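Local coordinates for gamma-D-glutamyl-L-lysine dipeptidyl-peptidase (Bacillus cereus ATCC 10987, PDB 3H41), which probably cleaves gamma-D-glutamyl-L-lysine bonds in peptidoglycan peptides, releasing L-Ala-gamma-D-Glu dipeptides, as a cysteine peptidase of the NlpC/P60 family, at residues Ile231-Val245 against Ile300-Pro311. Sequence-based numbering, arbitrary orientation. Where two conformers were deposited one is given.
Sequences IPRDSGPQSRNGVAV and IEEYAGARRYLP. With DGL (D-glutamic acid), chain C; ALA (alanine), chain B.
The Tyr309 ring lies between Gly242 and Ile231. Gly242 CA sits over one face in a CH-pi contact, 4.0 Å from the centroid and 14° off the normal; Ile231 CG2 covers the opposite face, 3.4 Å from Tyr309 CD1. At the ring edge Tyr309 OH donates 2.6 Å to Gln238 O, in the carbonyl plane and on a lone pair, which ties the ring to the backbone of Gln238. The Arg307 guanidinium is likewise enclosed, with Ala244 over one face and the Ser239-Arg240 backbone over the other. A bend at chi2 (-80°) folds the chain back against the turn from Gln238 to Asn241; just beyond it Arg307 NH1 donates a bent bond to Gly242 O (3.0 Å) from above the carbonyl plane. The Arg308 guanidinium takes Val245 CG2 over one face and is salt-bridged to Asp254.

Alongside these contacts, strands 243-245 and 303-308 pair antiparallel: Val243 N to Arg308 O (2.9 Å, 172° at the hydrogen) and Arg308 N to Val243 O (2.8 Å) define a hydrogen-bonded pair. Strand 243-245 is thereby added as the outermost strand beside 303-308. At the start of helix 235-238, Ser235 N and OG bond the D-glutamate alpha-carboxylate, at 2.8 Å to DGL OXT and 2.7 Å to DGL O, while Asp234 OD1 accepts from the alanine N. The arrangement thus links the edge of the NlpC/P60 antiparallel sheet to the substrate-binding site of this papain-like cysteine peptidase domain.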
# COMPACT_ATOMS: atom_id res chain seq x y z
N ILE A 231 3.50 3.74 9.83
CA ILE A 231 4.35 4.89 9.57
C ILE A 231 3.58 5.77 8.57
O ILE A 231 2.64 5.31 7.99
CB ILE A 231 5.77 4.47 9.05
CG1 ILE A 231 5.75 4.03 7.58
CG2 ILE A 231 6.32 3.33 9.91
CD1 ILE A 231 7.13 3.58 7.02
N PRO A 232 3.96 7.05 8.41
CA PRO A 232 3.25 7.92 7.47
C PRO A 232 3.29 7.37 6.04
O PRO A 232 4.21 6.63 5.68
CB PRO A 232 4.01 9.25 7.56
CG PRO A 232 4.66 9.21 8.91
CD PRO A 232 5.01 7.76 9.15
N ARG A 233 2.28 7.71 5.26
CA ARG A 233 2.22 7.28 3.88
C ARG A 233 3.34 7.84 2.99
O ARG A 233 3.85 7.12 2.15
CB ARG A 233 0.85 7.64 3.29
CG ARG A 233 0.72 7.48 1.80
CD ARG A 233 0.84 6.10 1.40
NE ARG A 233 0.81 5.85 -0.05
CZ ARG A 233 1.83 5.99 -0.90
NH1 ARG A 233 2.97 6.55 -0.54
NH2 ARG A 233 1.68 5.59 -2.15
N ASP A 234 3.68 9.12 3.16
CA ASP A 234 4.59 9.80 2.25
C ASP A 234 6.04 9.90 2.77
O ASP A 234 6.31 9.81 3.98
CB ASP A 234 4.05 11.20 1.91
CG ASP A 234 2.78 11.16 1.04
OD1 ASP A 234 2.54 10.18 0.35
OD2 ASP A 234 2.02 12.14 1.04
N SER A 235 6.98 10.11 1.86
CA SER A 235 8.41 10.07 2.21
C SER A 235 8.84 11.23 3.13
O SER A 235 9.69 11.04 4.04
CB SER A 235 9.28 10.02 0.95
OG SER A 235 9.26 11.25 0.25
N GLY A 236 8.26 12.42 2.93
CA GLY A 236 8.63 13.58 3.74
C GLY A 236 8.30 13.34 5.21
O GLY A 236 9.19 13.41 6.09
N PRO A 237 7.02 13.04 5.49
CA PRO A 237 6.61 12.66 6.84
C PRO A 237 7.33 11.44 7.39
O PRO A 237 7.73 11.41 8.58
CB PRO A 237 5.12 12.40 6.67
CG PRO A 237 4.73 13.37 5.53
CD PRO A 237 5.87 13.27 4.60
N GLN A 238 7.56 10.44 6.56
CA GLN A 238 8.36 9.30 7.02
C GLN A 238 9.72 9.75 7.54
O GLN A 238 10.26 9.19 8.52
CB GLN A 238 8.55 8.28 5.92
CG GLN A 238 7.35 7.39 5.66
CD GLN A 238 7.60 6.33 4.59
OE1 GLN A 238 8.74 5.93 4.34
NE2 GLN A 238 6.49 5.85 3.96
N SER A 239 10.29 10.75 6.89
CA SER A 239 11.63 11.21 7.24
C SER A 239 11.70 11.96 8.59
O SER A 239 12.80 12.22 9.08
CB SER A 239 12.19 12.14 6.12
OG SER A 239 11.69 13.46 6.23
N ARG A 240 10.54 12.35 9.12
CA ARG A 240 10.42 13.15 10.37
C ARG A 240 9.68 12.37 11.48
O ARG A 240 9.38 12.92 12.52
CB ARG A 240 9.69 14.48 10.12
CG ARG A 240 10.48 15.50 9.26
CD ARG A 240 11.96 15.43 9.57
NE ARG A 240 12.72 16.58 9.11
CZ ARG A 240 13.45 16.64 8.00
NH1 ARG A 240 13.53 15.61 7.16
NH2 ARG A 240 14.11 17.76 7.73
N ASN A 241 9.41 11.09 11.24
CA ASN A 241 8.87 10.21 12.28
C ASN A 241 9.82 9.07 12.59
O ASN A 241 10.78 8.88 11.89
CB ASN A 241 7.47 9.81 11.88
CG ASN A 241 6.50 10.98 12.06
OD1 ASN A 241 6.06 11.23 13.18
ND2 ASN A 241 6.21 11.74 10.99
N GLY A 242 9.59 8.36 13.69
CA GLY A 242 10.59 7.44 14.19
C GLY A 242 11.79 8.17 14.80
O GLY A 242 11.75 9.36 14.98
N VAL A 243 12.87 7.45 15.06
CA VAL A 243 14.03 8.00 15.74
C VAL A 243 15.19 8.28 14.75
O VAL A 243 15.60 7.43 13.96
CB VAL A 243 14.49 7.05 16.89
CG1 VAL A 243 15.74 7.57 17.58
CG2 VAL A 243 13.37 6.89 17.90
N ALA A 244 15.69 9.50 14.80
CA ALA A 244 16.81 9.90 13.97
C ALA A 244 18.02 9.01 14.16
O ALA A 244 18.40 8.71 15.28
CB ALA A 244 17.18 11.36 14.29
N VAL A 245 18.64 8.58 13.06
CA VAL A 245 19.81 7.69 13.09
C VAL A 245 20.94 8.37 12.31
O VAL A 245 20.70 8.94 11.25
CB VAL A 245 19.49 6.32 12.41
CG1 VAL A 245 20.76 5.44 12.32
CG2 VAL A 245 18.38 5.57 13.17
N ILE A 300 23.83 9.00 -3.33
CA ILE A 300 24.73 9.32 -2.25
C ILE A 300 24.85 10.83 -2.01
O ILE A 300 24.92 11.26 -0.86
CB ILE A 300 26.05 8.57 -2.42
CG1 ILE A 300 26.81 8.48 -1.09
CG2 ILE A 300 26.87 9.15 -3.58
CD1 ILE A 300 25.94 7.94 0.12
N GLU A 301 24.79 11.65 -3.08
CA GLU A 301 24.87 13.10 -2.96
C GLU A 301 23.63 13.71 -2.34
O GLU A 301 23.70 14.82 -1.78
CB GLU A 301 25.11 13.76 -4.34
CG GLU A 301 26.48 13.51 -4.95
CD GLU A 301 26.59 12.18 -5.73
OE1 GLU A 301 25.58 11.42 -5.79
OE2 GLU A 301 27.67 11.89 -6.31
N GLU A 302 22.51 13.00 -2.44
CA GLU A 302 21.22 13.48 -1.93
C GLU A 302 20.83 12.88 -0.55
O GLU A 302 19.74 13.18 -0.04
CB GLU A 302 20.11 13.20 -2.96
CG GLU A 302 20.12 14.14 -4.18
CD GLU A 302 18.81 14.21 -4.91
OE1 GLU A 302 17.94 13.33 -4.71
OE2 GLU A 302 18.65 15.17 -5.70
N TYR A 303 21.71 12.07 0.02
CA TYR A 303 21.51 11.49 1.33
C TYR A 303 21.03 12.57 2.29
O TYR A 303 21.69 13.61 2.45
CB TYR A 303 22.80 10.86 1.84
CG TYR A 303 22.63 10.13 3.13
CD1 TYR A 303 22.17 8.82 3.15
CD2 TYR A 303 22.87 10.77 4.36
CE1 TYR A 303 21.98 8.15 4.35
CE2 TYR A 303 22.67 10.09 5.58
CZ TYR A 303 22.24 8.77 5.56
OH TYR A 303 22.03 8.06 6.72
N ALA A 304 19.88 12.34 2.92
CA ALA A 304 19.25 13.33 3.77
C ALA A 304 18.84 12.76 5.12
O ALA A 304 17.88 13.25 5.71
CB ALA A 304 18.02 13.90 3.08
N GLY A 305 19.52 11.72 5.56
CA GLY A 305 19.33 11.20 6.92
C GLY A 305 18.60 9.86 6.95
O GLY A 305 18.27 9.30 5.92
N ALA A 306 18.43 9.32 8.15
CA ALA A 306 17.87 7.99 8.32
C ALA A 306 17.02 7.97 9.59
O ALA A 306 17.30 8.72 10.55
CB ALA A 306 18.98 6.92 8.36
N ARG A 307 15.96 7.15 9.56
CA ARG A 307 15.03 7.00 10.69
C ARG A 307 14.87 5.53 11.08
O ARG A 307 14.82 4.64 10.20
CB ARG A 307 13.68 7.56 10.29
CG ARG A 307 13.64 9.05 10.14
CD ARG A 307 13.51 9.67 11.55
NE ARG A 307 14.08 10.97 11.61
CZ ARG A 307 13.69 11.92 12.46
NH1 ARG A 307 12.70 11.74 13.34
NH2 ARG A 307 14.31 13.07 12.40
N ARG A 308 14.73 5.29 12.38
CA ARG A 308 14.49 3.94 12.90
C ARG A 308 13.09 3.83 13.52
O ARG A 308 12.66 4.65 14.31
CB ARG A 308 15.58 3.55 13.90
CG ARG A 308 15.50 2.11 14.47
CD ARG A 308 16.78 1.76 15.25
NE ARG A 308 17.92 1.92 14.38
CZ ARG A 308 19.17 2.13 14.75
NH1 ARG A 308 19.52 2.20 16.03
NH2 ARG A 308 20.09 2.30 13.81
N TYR A 309 12.38 2.79 13.11
CA TYR A 309 10.98 2.62 13.46
C TYR A 309 10.79 1.36 14.31
O TYR A 309 9.74 1.18 14.93
CB TYR A 309 10.14 2.58 12.18
CG TYR A 309 9.79 3.96 11.60
CD1 TYR A 309 8.63 4.60 11.98
CD2 TYR A 309 10.60 4.58 10.64
CE1 TYR A 309 8.28 5.87 11.44
CE2 TYR A 309 10.27 5.83 10.10
CZ TYR A 309 9.11 6.47 10.51
OH TYR A 309 8.75 7.71 9.98
N LEU A 310 11.82 0.52 14.36
CA LEU A 310 11.80 -0.69 15.18
C LEU A 310 12.12 -0.33 16.61
O LEU A 310 13.05 0.46 16.86
CB LEU A 310 12.84 -1.68 14.69
CG LEU A 310 12.55 -2.35 13.34
CD1 LEU A 310 13.69 -3.25 12.95
CD2 LEU A 310 11.25 -3.14 13.43
N PRO A 311 11.39 -0.90 17.57
CA PRO A 311 11.63 -0.53 18.96
C PRO A 311 12.99 -0.98 19.46
O PRO A 311 13.80 -1.60 18.76
CB PRO A 311 10.49 -1.24 19.73
CG PRO A 311 9.99 -2.31 18.81
CD PRO A 311 10.22 -1.80 17.43
OXT PRO A 311 13.33 -0.71 20.61
N DGL C . 4.72 9.80 -3.20
CA DGL C . 6.06 10.37 -3.16
C DGL C . 6.48 10.72 -1.76
O DGL C . 7.28 11.64 -1.54
CB DGL C . 7.07 9.39 -3.79
CG DGL C . 8.49 9.97 -3.95
CD DGL C . 8.57 11.37 -4.54
OE1 DGL C . 8.96 11.47 -5.72
OE2 DGL C . 8.30 12.39 -3.85
OXT DGL C . 6.06 10.05 -0.81
N ALA B . 1.30 10.49 -2.01
CA ALA B . 2.28 9.90 -3.02
C ALA B . 3.66 10.53 -2.85
O ALA B . 3.77 11.69 -2.41
CB ALA B . 1.80 10.13 -4.45
O HOH W 1 15.68 15.87 5.25
O HOH W 2 21.98 9.66 8.84
O HOH W 3 19.26 10.94 10.62